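Long-range contact in cystatin-F (Homo sapiens, PDB 2CH9), which inhibits papain-like cysteine proteases such as cathepsin L, more weakly than other cystatins, and forms a disulfide-linked homodimer: residues Arg35-Asn46 and Lys82-Asp90. Residues are numbered along the deposited sequence; the frame is centred on the assembly and turned at random.
Sequences RYSVEKFNNCTN and KNQHLRLDD. With ZN (zinc ion), chain F; NAG (2-acetamido-2-deoxy-beta-D-glucopyranose), chain B; FUL (beta-L-fucopyranose), chain C.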
loop_
_atom_site.group_PDB
_atom_site.type_symbol
_atom_site.label_atom_id
_atom_site.label_comp_id
_atom_site.label_asym_id
_atom_site.label_seq_id
_atom_site.Cartn_x
_atom_site.Cartn_y
_atom_site.Cartn_z
ATOM N N ARG A 35 -16.983 -4.152 -2.049
ATOM C CA ARG A 35 -18.037 -3.564 -2.887
ATOM C C ARG A 35 -17.561 -2.295 -3.592
ATOM O O ARG A 35 -17.811 -2.113 -4.790
ATOM C CB ARG A 35 -19.314 -3.283 -2.072
ATOM C CG ARG A 35 -20.441 -2.584 -2.847
ATOM C CD ARG A 35 -20.878 -3.353 -4.125
ATOM N NE ARG A 35 -21.307 -4.718 -3.833
ATOM C CZ ARG A 35 -22.507 -5.059 -3.360
ATOM N NH1 ARG A 35 -23.440 -4.143 -3.125
ATOM N NH2 ARG A 35 -22.771 -6.337 -3.115
ATOM N N TYR A 36 -16.889 -1.405 -2.865
ATOM C CA TYR A 36 -16.291 -0.234 -3.518
ATOM C C TYR A 36 -15.351 -0.617 -4.662
ATOM O O TYR A 36 -15.354 0.020 -5.725
ATOM C CB TYR A 36 -15.544 0.628 -2.525
ATOM C CG TYR A 36 -16.435 1.308 -1.542
ATOM C CD1 TYR A 36 -17.644 1.885 -1.944
ATOM C CD2 TYR A 36 -16.055 1.428 -0.210
ATOM C CE1 TYR A 36 -18.466 2.538 -1.016
ATOM C CE2 TYR A 36 -16.864 2.066 0.718
ATOM C CZ TYR A 36 -18.055 2.621 0.309
ATOM O OH TYR A 36 -18.835 3.257 1.235
ATOM N N SER A 37 -14.558 -1.666 -4.440
ATOM C CA SER A 37 -13.572 -2.115 -5.430
ATOM C C SER A 37 -14.239 -2.522 -6.735
ATOM O O SER A 37 -13.825 -2.089 -7.822
ATOM C CB SER A 37 -12.771 -3.290 -4.876
ATOM O OG SER A 37 -12.076 -2.878 -3.730
ATOM N N VAL A 38 -15.289 -3.340 -6.632
ATOM C CA VAL A 38 -15.960 -3.817 -7.837
ATOM C C VAL A 38 -16.752 -2.712 -8.541
ATOM O O VAL A 38 -16.896 -2.725 -9.766
ATOM C CB VAL A 38 -16.786 -5.081 -7.596
ATOM C CG1 VAL A 38 -18.117 -4.763 -6.878
ATOM C CG2 VAL A 38 -16.991 -5.806 -8.930
ATOM N N GLU A 39 -17.211 -1.735 -7.762
ATOM C CA GLU A 39 -17.854 -0.548 -8.308
ATOM C C GLU A 39 -16.860 0.346 -9.055
ATOM O O GLU A 39 -17.199 0.911 -10.091
ATOM C CB GLU A 39 -18.590 0.223 -7.203
ATOM C CG GLU A 39 -19.768 -0.552 -6.632
ATOM C CD GLU A 39 -20.521 0.210 -5.566
ATOM O OE1 GLU A 39 -19.931 1.129 -4.947
ATOM O OE2 GLU A 39 -21.710 -0.108 -5.350
ATOM N N LYS A 40 -15.633 0.457 -8.538
ATOM C CA LYS A 40 -14.540 1.105 -9.271
ATOM C C LYS A 40 -14.278 0.351 -10.575
ATOM O O LYS A 40 -14.094 0.977 -11.615
ATOM C CB LYS A 40 -13.266 1.182 -8.426
ATOM C CG LYS A 40 -12.049 1.785 -9.127
ATOM C CD LYS A 40 -12.167 3.296 -9.185
ATOM C CE LYS A 40 -10.844 3.948 -9.556
ATOM N NZ LYS A 40 -10.853 5.376 -9.088
ATOM N N PHE A 41 -14.296 -0.982 -10.517
ATOM C CA PHE A 41 -14.135 -1.824 -11.712
ATOM C C PHE A 41 -15.230 -1.554 -12.738
ATOM O O PHE A 41 -14.935 -1.357 -13.918
ATOM C CB PHE A 41 -14.123 -3.326 -11.356
ATOM C CG PHE A 41 -13.844 -4.225 -12.538
ATOM C CD1 PHE A 41 -12.535 -4.557 -12.884
ATOM C CD2 PHE A 41 -14.884 -4.730 -13.311
ATOM C CE1 PHE A 41 -12.260 -5.382 -13.974
ATOM C CE2 PHE A 41 -14.627 -5.547 -14.415
ATOM C CZ PHE A 41 -13.311 -5.879 -14.748
ATOM N N ASN A 42 -16.491 -1.572 -12.298
ATOM C CA ASN A 42 -17.612 -1.290 -13.234
ATOM C C ASN A 42 -17.509 0.107 -13.837
ATOM O O ASN A 42 -17.780 0.293 -15.019
ATOM C CB ASN A 42 -18.993 -1.507 -12.588
ATOM C CG ASN A 42 -19.200 -2.939 -12.101
ATOM O OD1 ASN A 42 -18.756 -3.898 -12.738
ATOM N ND2 ASN A 42 -19.871 -3.088 -10.960
ATOM N N ASN A 43 -17.088 1.079 -13.034
ATOM C CA ASN A 43 -16.916 2.427 -13.529
ATOM C C ASN A 43 -15.810 2.551 -14.581
ATOM O O ASN A 43 -15.884 3.410 -15.467
ATOM C CB ASN A 43 -16.650 3.407 -12.388
ATOM C CG ASN A 43 -16.626 4.853 -12.874
ATOM O OD1 ASN A 43 -17.679 5.445 -13.146
ATOM N ND2 ASN A 43 -15.416 5.420 -13.008
ATOM N N CYS A 44 -14.799 1.685 -14.484
ATOM C CA CYS A 44 -13.564 1.842 -15.256
ATOM C C CYS A 44 -13.411 0.910 -16.443
ATOM O O CYS A 44 -12.374 0.902 -17.097
ATOM C CB CYS A 44 -12.354 1.709 -14.330
ATOM S SG CYS A 44 -12.239 3.062 -13.122
ATOM N N THR A 45 -14.445 0.125 -16.712
ATOM C CA THR A 45 -14.438 -0.819 -17.823
ATOM C C THR A 45 -15.703 -0.630 -18.652
ATOM O O THR A 45 -16.601 0.102 -18.250
ATOM C CB THR A 45 -14.335 -2.279 -17.327
ATOM O OG1 THR A 45 -15.391 -2.555 -16.398
ATOM C CG2 THR A 45 -12.993 -2.528 -16.641
ATOM N N ASN A 46 -15.765 -1.279 -19.812
ATOM C CA ASN A 46 -16.927 -1.170 -20.681
ATOM C C ASN A 46 -17.577 -2.495 -20.998
ATOM O O ASN A 46 -17.869 -2.778 -22.152
ATOM C CB ASN A 46 -16.557 -0.488 -21.997
ATOM C CG ASN A 46 -16.223 0.968 -21.819
ATOM O OD1 ASN A 46 -17.095 1.839 -21.938
ATOM N ND2 ASN A 46 -14.952 1.248 -21.512
ATOM N N LYS A 82 -25.271 -3.104 -17.308
ATOM C CA LYS A 82 -24.725 -1.813 -16.921
ATOM C C LYS A 82 -25.664 -0.694 -17.416
ATOM O O LYS A 82 -26.454 -0.913 -18.332
ATOM C CB LYS A 82 -23.333 -1.664 -17.536
ATOM C CG LYS A 82 -22.457 -0.681 -16.805
ATOM C CD LYS A 82 -21.022 -0.669 -17.306
ATOM C CE LYS A 82 -20.389 0.667 -16.931
ATOM N NZ LYS A 82 -19.012 0.831 -17.466
ATOM N N ASN A 83 -25.592 0.487 -16.797
ATOM C CA ASN A 83 -26.354 1.670 -17.254
ATOM C C ASN A 83 -27.890 1.532 -17.210
ATOM O O ASN A 83 -28.616 2.191 -17.978
ATOM C CB ASN A 83 -25.882 2.129 -18.651
ATOM C CG ASN A 83 -24.421 2.598 -18.670
ATOM O OD1 ASN A 83 -23.680 2.327 -19.617
ATOM N ND2 ASN A 83 -24.009 3.304 -17.624
ATOM N N GLN A 84 -28.380 0.686 -16.304
ATOM C CA GLN A 84 -29.829 0.544 -16.079
ATOM C C GLN A 84 -30.212 0.846 -14.624
ATOM O O GLN A 84 -31.350 0.586 -14.211
ATOM C CB GLN A 84 -30.343 -0.837 -16.529
ATOM C CG GLN A 84 -30.219 -1.091 -18.047
ATOM C CD GLN A 84 -31.035 -2.283 -18.557
ATOM O OE1 GLN A 84 -31.794 -2.912 -17.815
ATOM N NE2 GLN A 84 -30.881 -2.590 -19.839
ATOM N N HIS A 85 -29.254 1.409 -13.875
ATOM C CA HIS A 85 -29.430 1.841 -12.484
ATOM C C HIS A 85 -29.781 0.689 -11.569
ATOM O O HIS A 85 -30.643 0.830 -10.690
ATOM C CB HIS A 85 -30.492 2.941 -12.362
ATOM C CG HIS A 85 -30.288 4.070 -13.314
ATOM N ND1 HIS A 85 -29.434 5.124 -13.043
ATOM C CD2 HIS A 85 -30.808 4.299 -14.547
ATOM C CE1 HIS A 85 -29.436 5.954 -14.068
ATOM N NE2 HIS A 85 -30.269 5.481 -14.988
ATOM N N LEU A 86 -29.098 -0.438 -11.778
ATOM C CA LEU A 86 -29.345 -1.648 -11.018
ATOM C C LEU A 86 -28.418 -1.750 -9.828
ATOM O O LEU A 86 -27.222 -1.455 -9.919
ATOM C CB LEU A 86 -29.226 -2.887 -11.915
ATOM C CG LEU A 86 -30.310 -2.964 -13.009
ATOM C CD1 LEU A 86 -30.010 -4.093 -13.992
ATOM C CD2 LEU A 86 -31.726 -3.086 -12.410
ATOM N N ARG A 87 -28.983 -2.180 -8.708
ATOM C CA ARG A 87 -28.240 -2.331 -7.464
ATOM C C ARG A 87 -27.599 -3.720 -7.356
ATOM O O ARG A 87 -28.264 -4.741 -7.550
ATOM C CB ARG A 87 -29.143 -2.003 -6.253
ATOM C CG ARG A 87 -30.587 -2.546 -6.349
ATOM C CD ARG A 87 -31.600 -1.906 -5.364
ATOM N NE ARG A 87 -31.070 -1.676 -4.007
ATOM C CZ ARG A 87 -30.600 -2.617 -3.186
ATOM N NH1 ARG A 87 -30.547 -3.888 -3.567
ATOM N NH2 ARG A 87 -30.154 -2.278 -1.981
ATOM N N LEU A 88 -26.304 -3.741 -7.052
ATOM C CA LEU A 88 -25.530 -4.981 -6.994
ATOM C C LEU A 88 -25.969 -6.010 -5.953
ATOM O O LEU A 88 -25.814 -7.205 -6.192
ATOM C CB LEU A 88 -24.045 -4.681 -6.802
ATOM C CG LEU A 88 -23.297 -4.226 -8.041
ATOM C CD1 LEU A 88 -21.909 -3.757 -7.650
ATOM C CD2 LEU A 88 -23.227 -5.395 -9.010
ATOM N N ASP A 89 -26.495 -5.557 -4.813
ATOM C CA ASP A 89 -27.037 -6.468 -3.802
ATOM C C ASP A 89 -28.099 -7.406 -4.368
ATOM O O ASP A 89 -28.258 -8.524 -3.879
ATOM C CB ASP A 89 -27.621 -5.696 -2.618
ATOM C CG ASP A 89 -26.549 -5.065 -1.739
ATOM O OD1 ASP A 89 -25.385 -5.529 -1.747
ATOM O OD2 ASP A 89 -26.883 -4.106 -1.015
ATOM N N ASP A 90 -28.815 -6.955 -5.399
ATOM C CA ASP A 90 -29.869 -7.763 -6.018
ATOM C C ASP A 90 -29.460 -8.440 -7.334
ATOM O O ASP A 90 -30.290 -9.051 -8.000
ATOM C CB ASP A 90 -31.136 -6.934 -6.209
ATOM C CG ASP A 90 -31.781 -6.539 -4.896
ATOM O OD1 ASP A 90 -31.753 -7.329 -3.924
ATOM O OD2 ASP A 90 -32.328 -5.423 -4.838
HETATM ZN ZN ZN F . -28.327 5.469 -11.344
HETATM C C1 NAG B . -15.444 6.731 -13.629
HETATM C C2 NAG B . -14.367 7.595 -12.965
HETATM C C3 NAG B . -14.377 9.003 -13.568
HETATM C C4 NAG B . -14.260 8.947 -15.088
HETATM C C5 NAG B . -15.136 7.884 -15.751
HETATM C C6 NAG B . -14.316 7.606 -16.991
HETATM C C7 NAG B . -13.820 6.955 -10.641
HETATM C C8 NAG B . -13.926 7.401 -9.207
HETATM N N2 NAG B . -14.537 7.661 -11.518
HETATM O O3 NAG B . -13.265 9.722 -13.088
HETATM O O4 NAG B . -14.456 10.223 -15.688
HETATM O O5 NAG B . -15.191 6.662 -15.022
HETATM O O6 NAG B . -14.996 7.481 -18.216
HETATM O O7 NAG B . -13.108 5.998 -10.952
HETATM C C1 FUL C . -14.515 6.180 -18.584
HETATM C C2 FUL C . -13.241 6.056 -19.420
HETATM O O2 FUL C . -12.391 7.182 -19.313
HETATM C C3 FUL C . -12.627 4.789 -18.816
HETATM O O3 FUL C . -11.330 4.534 -19.317
HETATM C C4 FUL C . -13.606 3.618 -19.034
HETATM O O4 FUL C . -13.605 3.272 -20.405
HETATM C C5 FUL C . -15.034 3.973 -18.548
HETATM C C6 FUL C . -16.101 2.941 -18.891
HETATM O O5 FUL C . -15.456 5.235 -19.049
HETATM O O HOH W 1 -19.555 1.638 -19.957
HETATM O O HOH W 2 -29.120 7.466 -11.432
HETATM O O HOH W 3 -26.449 5.390 -11.622
HETATM O O HOH W 4 -28.059 3.796 -10.047
#
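Arg35 holds Asp89 end-on through both terminal nitrogens, which converge on a single carboxylate oxygen: NH1 lies 2.8 Å and NH2 3.1 Å from Asp89 OD1. That oxygen sits close to the guanidinium plane, whereas the two flat groups are inclined at 57°, and both nitrogens approach the carboxylate from the same face. Leu88 CB lies 3.7 Å above the guanidinium plane, over its centre, so the group is charge-paired at its edge and covered by carbon on one face. Bends at chi2 (56°) and chi3 (57°) fold the arginine chain, leaving Arg35 CD 3.7 Å from Leu88 CD1. Leu88 CD1 also meets Val38 CG1 tip to tip at 4.0 Å and touches Glu39 CG and Asn42 ND2. In this cystatin fold, a long helix packed across an antiparallel sheet, the contact ties the helix flank to the loop that links strands 67-78 and 102-112. Near the helix's C-terminal end, the extended Lys82 chain delivers NZ to Asn42 O at 2.8 Å, almost in line with the carbonyl bond. Lys82 NZ also lies 2.6 Å from Thr45 O, and a water bridges it to Asn46 OD1. Further out, Glu53 provides Arg35 NH2 with a second carboxylate, and Asn42 OD1 accepts a hydrogen bond from Phe51 N, which helps orient the amide. With an alanine at Arg35, Asp89 and Glu53 would probably lose their shared cation, and a gap would open beside Leu88 CB and CD1. Asn43, its CB directed away from the loop, carries the N-linked glycan, while Cys44 is disulfide-bonded to Cys7 of the second subunit.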